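PDB 2Q01: uronate isomerase, which catalyses the reversible isomerisation of D-glucuronate to D-fructuronate and of D-galacturonate to D-tagaturonate in uronate metabolism. Local coordinates for residues P6-H10 and N120-Q125; L159-I165 and F422-P426. One frame throughout, in Å; residues are numbered along the deposited sequence. Where two conformers were deposited one is given.

Interaction 1 of 2, residues P6-H10 and N120-Q125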
ATOM      1  N   PRO B   6     -11.486   9.637 -34.984  1.00 52.63           N
ATOM      2  CA  PRO B   6     -12.347  10.579 -34.256  1.00 50.52           C
ATOM      3  C   PRO B   6     -12.035  10.738 -32.764  1.00 53.85           C
ATOM      4  O   PRO B   6     -11.588   9.788 -32.110  1.00 56.40           O
ATOM      5  CB  PRO B   6     -13.746   9.982 -34.443  1.00 54.12           C
ATOM      6  CG  PRO B   6     -13.519   8.525 -34.603  1.00 47.35           C
ATOM      7  CD  PRO B   6     -12.190   8.373 -35.288  1.00 55.17           C
ATOM      8  N   LEU B   7     -12.271  11.940 -32.241  1.00 49.42           N
ATOM      9  CA  LEU B   7     -12.191  12.181 -30.807  1.00 50.28           C
ATOM     10  C   LEU B   7     -13.527  11.772 -30.202  1.00 56.14           C
ATOM     11  O   LEU B   7     -14.512  12.506 -30.283  1.00 56.22           O
ATOM     12  CB  LEU B   7     -11.893  13.654 -30.496  1.00 51.49           C
ATOM     13  CG  LEU B   7     -11.010  14.042 -29.294  1.00 43.67           C
ATOM     14  CD1 LEU B   7     -10.844  15.550 -29.231  1.00 42.77           C
ATOM     15  CD2 LEU B   7     -11.511  13.525 -27.955  1.00 52.21           C
ATOM     16  N   SER B   8     -13.547  10.584 -29.610  1.00 63.63           N
ATOM     17  CA  SER B   8     -14.728  10.066 -28.941  1.00 66.97           C
ATOM     18  C   SER B   8     -14.590  10.278 -27.434  1.00 67.71           C
ATOM     19  O   SER B   8     -13.856   9.551 -26.755  1.00 76.07           O
ATOM     20  CB  SER B   8     -14.914   8.583 -29.273  1.00 68.53           C
ATOM     21  OG  SER B   8     -16.053   8.049 -28.623  1.00 85.81           O
ATOM     22  N   PHE B   9     -15.282  11.290 -26.920  1.00 58.20           N
ATOM     23  CA  PHE B   9     -15.268  11.573 -25.489  1.00 50.98           C
ATOM     24  C   PHE B   9     -16.631  11.260 -24.877  1.00 50.44           C
ATOM     25  O   PHE B   9     -17.564  12.074 -24.954  1.00 46.17           O
ATOM     26  CB  PHE B   9     -14.849  13.019 -25.222  1.00 41.99           C
ATOM     27  CG  PHE B   9     -14.068  13.195 -23.945  1.00 55.11           C
ATOM     28  CD1 PHE B   9     -12.940  12.409 -23.685  1.00 48.41           C
ATOM     29  CD2 PHE B   9     -14.448  14.151 -23.012  1.00 57.22           C
ATOM     30  CE1 PHE B   9     -12.216  12.561 -22.514  1.00 48.10           C
ATOM     31  CE2 PHE B   9     -13.726  14.316 -21.838  1.00 56.20           C
ATOM     32  CZ  PHE B   9     -12.604  13.521 -21.589  1.00 55.08           C
ATOM     33  N   HIS B  10     -16.717  10.076 -24.268  1.00 37.76           N
ATOM     34  CA  HIS B  10     -17.984   9.451 -23.872  1.00 41.16           C
ATOM     35  C   HIS B  10     -18.620  10.099 -22.648  1.00 42.13           C
ATOM     36  O   HIS B  10     -17.918  10.594 -21.771  1.00 50.53           O
ATOM     37  CB  HIS B  10     -17.754   7.965 -23.613  1.00 36.92           C
ATOM     38  CG  HIS B  10     -18.987   7.122 -23.732  1.00 54.68           C
ATOM     39  ND1 HIS B  10     -19.834   6.884 -22.671  1.00 57.14           N
ATOM     40  CD2 HIS B  10     -19.498   6.433 -24.780  1.00 54.04           C
ATOM     41  CE1 HIS B  10     -20.819   6.096 -23.062  1.00 57.90           C
ATOM     42  NE2 HIS B  10     -20.638   5.807 -24.337  1.00 65.24           N
ATOM     43  N   ASN B 120      -8.030  15.681 -23.478  1.00 42.28           N
ATOM     44  CA  ASN B 120      -9.140  15.384 -24.386  1.00 42.05           C
ATOM     45  C   ASN B 120     -10.445  16.063 -23.982  1.00 39.73           C
ATOM     46  O   ASN B 120     -11.284  16.334 -24.835  1.00 45.27           O
ATOM     47  CB  ASN B 120      -9.334  13.876 -24.578  1.00 42.74           C
ATOM     48  CG  ASN B 120      -8.244  13.250 -25.452  1.00 43.31           C
ATOM     49  OD1 ASN B 120      -7.787  13.846 -26.432  1.00 44.16           O
ATOM     50  ND2 ASN B 120      -7.835  12.037 -25.102  1.00 47.84           N
ATOM     51  N   HIS B 121     -10.603  16.340 -22.687  1.00 38.62           N
ATOM     52  CA  HIS B 121     -11.680  17.194 -22.191  1.00 34.74           C
ATOM     53  C   HIS B 121     -11.489  18.611 -22.730  1.00 39.52           C
ATOM     54  O   HIS B 121     -12.435  19.213 -23.227  1.00 47.55           O
ATOM     55  CB  HIS B 121     -11.714  17.178 -20.657  1.00 39.10           C
ATOM     56  CG  HIS B 121     -12.851  17.947 -20.047  1.00 40.08           C
ATOM     57  ND1 HIS B 121     -13.807  17.349 -19.254  1.00 37.72           N
ATOM     58  CD2 HIS B 121     -13.161  19.267 -20.073  1.00 41.64           C
ATOM     59  CE1 HIS B 121     -14.671  18.260 -18.841  1.00 42.17           C
ATOM     60  NE2 HIS B 121     -14.304  19.432 -19.327  1.00 33.70           N
ATOM     61  N   VAL B 122     -10.266  19.129 -22.649  1.00 39.89           N
ATOM     62  CA  VAL B 122      -9.950  20.474 -23.148  1.00 45.90           C
ATOM     63  C   VAL B 122     -10.164  20.567 -24.666  1.00 46.90           C
ATOM     64  O   VAL B 122     -10.766  21.522 -25.156  1.00 51.91           O
ATOM     65  CB  VAL B 122      -8.504  20.905 -22.767  1.00 41.14           C
ATOM     66  CG1 VAL B 122      -8.157  22.263 -23.357  1.00 45.39           C
ATOM     67  CG2 VAL B 122      -8.349  20.957 -21.261  1.00 45.64           C
ATOM     68  N   PHE B 123      -9.701  19.553 -25.393  1.00 47.76           N
ATOM     69  CA  PHE B 123      -9.806  19.526 -26.849  1.00 40.56           C
ATOM     70  C   PHE B 123     -11.249  19.455 -27.325  1.00 40.55           C
ATOM     71  O   PHE B 123     -11.626  20.175 -28.243  1.00 52.64           O
ATOM     72  CB  PHE B 123      -9.019  18.353 -27.443  1.00 37.33           C
ATOM     73  CG  PHE B 123      -7.526  18.465 -27.287  1.00 31.55           C
ATOM     74  CD1 PHE B 123      -6.741  17.318 -27.257  1.00 35.87           C
ATOM     75  CD2 PHE B 123      -6.903  19.703 -27.176  1.00 26.48           C
ATOM     76  CE1 PHE B 123      -5.357  17.401 -27.119  1.00 34.09           C
ATOM     77  CE2 PHE B 123      -5.523  19.794 -27.034  1.00 22.66           C
ATOM     78  CZ  PHE B 123      -4.749  18.642 -27.008  1.00 31.34           C
ATOM     79  N   SER B 124     -12.051  18.604 -26.689  1.00 44.78           N
ATOM     80  CA  SER B 124     -13.426  18.359 -27.124  1.00 46.67           C
ATOM     81  C   SER B 124     -14.463  19.314 -26.537  1.00 50.53           C
ATOM     82  O   SER B 124     -15.418  19.675 -27.226  1.00 56.80           O
ATOM     83  CB  SER B 124     -13.839  16.914 -26.845  1.00 46.77           C
ATOM     84  OG  SER B 124     -13.934  16.678 -25.454  1.00 60.75           O
ATOM     85  N   GLN B 125     -14.286  19.713 -25.278  1.00 49.20           N
ATOM     86  CA  GLN B 125     -15.267  20.576 -24.607  1.00 47.17           C
ATOM     87  C   GLN B 125     -14.935  22.066 -24.679  1.00 48.10           C
ATOM     88  O   GLN B 125     -15.836  22.892 -24.802  1.00 52.25           O
ATOM     89  CB  GLN B 125     -15.472  20.169 -23.140  1.00 54.93           C
ATOM     90  CG  GLN B 125     -15.764  18.691 -22.904  1.00 51.56           C
ATOM     91  CD  GLN B 125     -17.105  18.262 -23.452  1.00 61.48           C
ATOM     92  OE1 GLN B 125     -17.195  17.295 -24.205  1.00 66.44           O
ATOM     93  NE2 GLN B 125     -18.158  18.985 -23.081  1.00 71.34           N
TER

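Interaction 2 of 2, residues L159-I165 and F422-P426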
ATOM      1  N   LEU B 159     -13.095  33.338 -19.828  1.00 44.09           N
ATOM      2  CA  LEU B 159     -12.996  31.900 -19.586  1.00 38.78           C
ATOM      3  C   LEU B 159     -13.365  31.540 -18.151  1.00 48.60           C
ATOM      4  O   LEU B 159     -14.000  30.516 -17.915  1.00 56.07           O
ATOM      5  CB  LEU B 159     -11.582  31.411 -19.894  1.00 32.50           C
ATOM      6  CG  LEU B 159     -11.203  31.153 -21.352  1.00 31.99           C
ATOM      7  CD1 LEU B 159      -9.689  31.058 -21.497  1.00 29.26           C
ATOM      8  CD2 LEU B 159     -11.864  29.894 -21.875  1.00 35.91           C
ATOM      9  N   PHE B 160     -12.961  32.390 -17.206  1.00 50.64           N
ATOM     10  CA  PHE B 160     -13.305  32.258 -15.788  1.00 50.06           C
ATOM     11  C   PHE B 160     -14.819  32.207 -15.592  1.00 49.89           C
ATOM     12  O   PHE B 160     -15.319  31.432 -14.777  1.00 57.96           O
ATOM     13  CB  PHE B 160     -12.713  33.442 -15.019  1.00 48.56           C
ATOM     14  CG  PHE B 160     -12.777  33.320 -13.511  1.00 51.47           C
ATOM     15  CD1 PHE B 160     -11.685  32.844 -12.797  1.00 48.21           C
ATOM     16  CD2 PHE B 160     -13.906  33.735 -12.802  1.00 46.40           C
ATOM     17  CE1 PHE B 160     -11.723  32.756 -11.412  1.00 45.31           C
ATOM     18  CE2 PHE B 160     -13.950  33.652 -11.416  1.00 36.61           C
ATOM     19  CZ  PHE B 160     -12.856  33.161 -10.719  1.00 41.94           C
ATOM     20  N   ASP B 161     -15.537  33.037 -16.343  1.00 47.39           N
ATOM     21  CA  ASP B 161     -16.995  33.097 -16.263  1.00 50.78           C
ATOM     22  C   ASP B 161     -17.674  31.920 -16.962  1.00 49.95           C
ATOM     23  O   ASP B 161     -18.645  31.364 -16.446  1.00 58.19           O
ATOM     24  CB  ASP B 161     -17.500  34.426 -16.821  1.00 53.90           C
ATOM     25  CG  ASP B 161     -16.888  35.621 -16.116  1.00 63.06           C
ATOM     26  OD1 ASP B 161     -16.807  36.706 -16.735  1.00 71.08           O
ATOM     27  OD2 ASP B 161     -16.478  35.473 -14.943  1.00 60.94           O
ATOM     28  N   ARG B 162     -17.147  31.540 -18.124  1.00 46.18           N
ATOM     29  CA  ARG B 162     -17.651  30.396 -18.879  1.00 46.24           C
ATOM     30  C   ARG B 162     -17.462  29.080 -18.129  1.00 51.00           C
ATOM     31  O   ARG B 162     -18.298  28.178 -18.235  1.00 57.30           O
ATOM     32  CB  ARG B 162     -16.965  30.303 -20.243  1.00 50.18           C
ATOM     33  CG  ARG B 162     -17.747  29.476 -21.255  1.00 63.16           C
ATOM     34  CD  ARG B 162     -16.863  28.485 -21.983  1.00 66.55           C
ATOM     35  NE  ARG B 162     -15.994  29.131 -22.962  1.00 70.36           N
ATOM     36  CZ  ARG B 162     -15.424  28.508 -23.988  1.00 68.73           C
ATOM     37  NH1 ARG B 162     -15.629  27.208 -24.189  1.00 64.98           N
ATOM     38  NH2 ARG B 162     -14.651  29.190 -24.818  1.00 65.55           N
ATOM     39  N   PHE B 163     -16.367  28.978 -17.374  1.00 51.70           N
ATOM     40  CA  PHE B 163     -16.049  27.766 -16.616  1.00 41.78           C
ATOM     41  C   PHE B 163     -16.884  27.640 -15.339  1.00 46.89           C
ATOM     42  O   PHE B 163     -16.924  26.568 -14.720  1.00 52.53           O
ATOM     43  CB  PHE B 163     -14.558  27.708 -16.274  1.00 43.73           C
ATOM     44  CG  PHE B 163     -13.654  27.423 -17.453  1.00 49.90           C
ATOM     45  CD1 PHE B 163     -14.149  26.869 -18.635  1.00 46.96           C
ATOM     46  CD2 PHE B 163     -12.287  27.678 -17.360  1.00 48.27           C
ATOM     47  CE1 PHE B 163     -13.304  26.602 -19.710  1.00 55.48           C
ATOM     48  CE2 PHE B 163     -11.432  27.410 -18.426  1.00 51.40           C
ATOM     49  CZ  PHE B 163     -11.941  26.871 -19.604  1.00 55.98           C
ATOM     50  N   ASN B 164     -17.549  28.733 -14.968  1.00 42.12           N
ATOM     51  CA  ASN B 164     -18.405  28.813 -13.784  1.00 51.30           C
ATOM     52  C   ASN B 164     -17.585  28.632 -12.510  1.00 53.12           C
ATOM     53  O   ASN B 164     -17.949  27.877 -11.610  1.00 60.01           O
ATOM     54  CB  ASN B 164     -19.598  27.835 -13.867  1.00 52.26           C
ATOM     55  CG  ASN B 164     -20.741  28.205 -12.929  1.00 56.15           C
ATOM     56  OD1 ASN B 164     -21.569  27.357 -12.588  1.00 58.45           O
ATOM     57  ND2 ASN B 164     -20.789  29.468 -12.508  1.00 54.30           N
ATOM     58  N   ILE B 165     -16.455  29.326 -12.455  1.00 50.18           N
ATOM     59  CA  ILE B 165     -15.613  29.286 -11.277  1.00 41.04           C
ATOM     60  C   ILE B 165     -16.171  30.269 -10.269  1.00 38.95           C
ATOM     61  O   ILE B 165     -16.352  31.448 -10.567  1.00 45.15           O
ATOM     62  CB  ILE B 165     -14.132  29.564 -11.604  1.00 34.04           C
ATOM     63  CG1 ILE B 165     -13.632  28.537 -12.631  1.00 31.53           C
ATOM     64  CG2 ILE B 165     -13.277  29.521 -10.324  1.00 32.23           C
ATOM     65  CD1 ILE B 165     -12.376  28.935 -13.388  1.00 40.28           C
ATOM     66  N   PHE B 422      -4.732  26.505 -16.521  1.00 54.30           N
ATOM     67  CA  PHE B 422      -6.034  27.084 -16.233  1.00 51.49           C
ATOM     68  C   PHE B 422      -7.164  26.396 -16.995  1.00 56.12           C
ATOM     69  O   PHE B 422      -8.245  26.188 -16.447  1.00 56.55           O
ATOM     70  CB  PHE B 422      -6.013  28.582 -16.539  1.00 50.57           C
ATOM     71  CG  PHE B 422      -7.329  29.267 -16.323  1.00 50.19           C
ATOM     72  CD1 PHE B 422      -7.871  29.380 -15.046  1.00 47.28           C
ATOM     73  CD2 PHE B 422      -8.021  29.812 -17.397  1.00 51.31           C
ATOM     74  CE1 PHE B 422      -9.091  30.018 -14.842  1.00 44.85           C
ATOM     75  CE2 PHE B 422      -9.238  30.452 -17.205  1.00 49.84           C
ATOM     76  CZ  PHE B 422      -9.776  30.555 -15.924  1.00 57.51           C
ATOM     77  N   LEU B 423      -6.896  26.031 -18.248  1.00 53.39           N
ATOM     78  CA  LEU B 423      -7.884  25.385 -19.114  1.00 50.79           C
ATOM     79  C   LEU B 423      -8.260  23.967 -18.692  1.00 52.58           C
ATOM     80  O   LEU B 423      -9.306  23.450 -19.104  1.00 66.43           O
ATOM     81  CB  LEU B 423      -7.391  25.374 -20.558  1.00 51.26           C
ATOM     82  CG  LEU B 423      -7.947  26.466 -21.467  1.00 54.15           C
ATOM     83  CD1 LEU B 423      -7.352  27.833 -21.159  1.00 56.54           C
ATOM     84  CD2 LEU B 423      -7.669  26.082 -22.896  1.00 47.13           C
ATOM     85  N   SER B 424      -7.407  23.354 -17.875  1.00 51.95           N
ATOM     86  CA  SER B 424      -7.644  22.010 -17.363  0.50 49.50           C
ATOM     87  C   SER B 424      -8.478  22.022 -16.081  1.00 49.16           C
ATOM     88  O   SER B 424      -8.864  20.968 -15.585  1.00 57.36           O
ATOM     89  CB  SER B 424      -6.313  21.290 -17.117  0.50 52.63           C
ATOM     90  OG  SER B 424      -5.618  21.055 -18.330  0.50 60.04           O
ATOM     91  N   ILE B 425      -8.749  23.212 -15.541  1.00 48.20           N
ATOM     92  CA  ILE B 425      -9.518  23.340 -14.286  1.00 42.07           C
ATOM     93  C   ILE B 425     -10.911  22.685 -14.333  1.00 42.63           C
ATOM     94  O   ILE B 425     -11.191  21.829 -13.484  1.00 45.90           O
ATOM     95  CB  ILE B 425      -9.529  24.798 -13.710  1.00 38.08           C
ATOM     96  CG1 ILE B 425      -8.153  25.161 -13.146  1.00 37.81           C
ATOM     97  CG2 ILE B 425     -10.604  24.976 -12.638  1.00 41.82           C
ATOM     98  CD1 ILE B 425      -8.072  26.571 -12.580  1.00 28.50           C
ATOM     99  N   PRO B 426     -11.775  23.055 -15.317  1.00 44.40           N
ATOM    100  CA  PRO B 426     -13.036  22.310 -15.444  1.00 40.60           C
ATOM    101  C   PRO B 426     -12.876  20.815 -15.755  1.00 35.98           C
ATOM    102  O   PRO B 426     -13.673  20.015 -15.273  1.00 39.89           O
ATOM    103  CB  PRO B 426     -13.760  23.029 -16.586  1.00 44.85           C
ATOM    104  CG  PRO B 426     -12.697  23.714 -17.342  1.00 50.44           C
ATOM    105  CD  PRO B 426     -11.709  24.141 -16.316  1.00 49.04           C
TER

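Interaction 1 of 2, residues P6-H10 and N120-Q125
The carbonyl O of Asn-120 is gripped twice by Ser-124, and both residues face Phe-9. Ser-124 OG donates to Asn-120 O at 2.7 Å, and Ser-124 N gives the helical bond to Asn-120 O at 3.0 Å. Ser-124 OG folds back between its own backbone N and carbonyl carbon (chi1 68°). From there it meets the carbonyl with a C=O...donor angle of 148°, tilted 16° from the carbonyl plane. The same OG lies 3.6 Å from CD2 of Phe-9, obliquely to the ring.

Phe-9 lays one face on the backbone of helix 114-126. Asn-120 C sits over the ring centre, 4.1 Å above its plane, and His-121 N lies over the same face. CE2 of Phe-9 reaches CA of His-121 at 3.5 Å, and CE1 packs on CB of Asn-120. CG of Gln-125 lies over one face of the His-121 ring.

The two methyls of Leu-7 divide the helix surface: CD1 meets CB of Phe-123 at 3.8 Å and also touches CB of Ser-124, and CD2 meets CB of Asn-120 at 4.0 Å. The extended tail also has a backbone hydrogen bond between Leu-7 and Thr-130. His-10 stacks on His-447 of the second subunit, so this N-terminal tail also reaches a subunit interface.

Asn-120 OD1 is buried here without a partner in the model. The Ser-124 hydroxyl spends its bond inside the helix. The tail is therefore held to this helix by apolar and ring-on-peptide packing.

Interaction 2 of 2, residues L159-I165 and F422-P426
Helix 156-162 ends in a Schellman motif at Asn-164, and its last turn faces the start of helix 425-445, with CA of Phe-163 6.3 Å from CA of Pro-426. Here Phe-163 and Pro-426 form a CH-pi contact. Pro-426 CG stands 3.6 Å from the centroid of the Phe-163 ring, 8° off the normal, so it sits squarely over the face. Pro-426 CD rests over the CD2 side of the same ring.

Phe-422 enters from the other segment with CG anti to its backbone N (chi1 178°), which carries the ring across to helix 156-162. Its leading edge meets the helix in the ring plane. CE2 is 3.7 Å from Leu-159 CB, and CZ is 3.9 Å from Phe-160 N. The rings of Phe-163 and Phe-422 meet obliquely, with planes at 47°.

The Schellman turn leads straight into strand 165-169 of a parallel sheet, consistent with the TIM-barrel clan of this family. Ile-165, the first residue of that strand, brings CD1 to 3.8 Å from Phe-422 CE1. Its CB covers one face of the Phe-160 ring. Ile-425 and Pro-426 also touch Ile-37 on the adjoining strand 37-39, and Phe-49 packs edge-to-face with Phe-422. At the other end of the contact, Leu-159 CD1 meets Leu-423 CD1 at 4.0 Å, and Leu-423 continues onto Val-122 and Val-126 of helix 114-126.

How the interactions relate
Helix 114-126 joins the two contacts. In interaction 1 it receives the N-terminal tail. Its Val-122, which points away from that tail, packs on interaction 2, with Val-122 CG2 3.4 Å from Leu-423 O. His-121 also lies against Pro-426. The centres are about 16 Å apart. Interaction 1 is the outer one, partly buried, about 24 Å from the chain centre and next to a second subunit. Interaction 2 is buried, about 15 Å from the chain centre, and no other chain touches it. Interaction 1 sets two apolar side chains against helix backbone, the CB of Phe-123 and polar residues. The side chains that meet in interaction 2 are all apolar: phenylalanines, branched aliphatics and a proline beside the sheet.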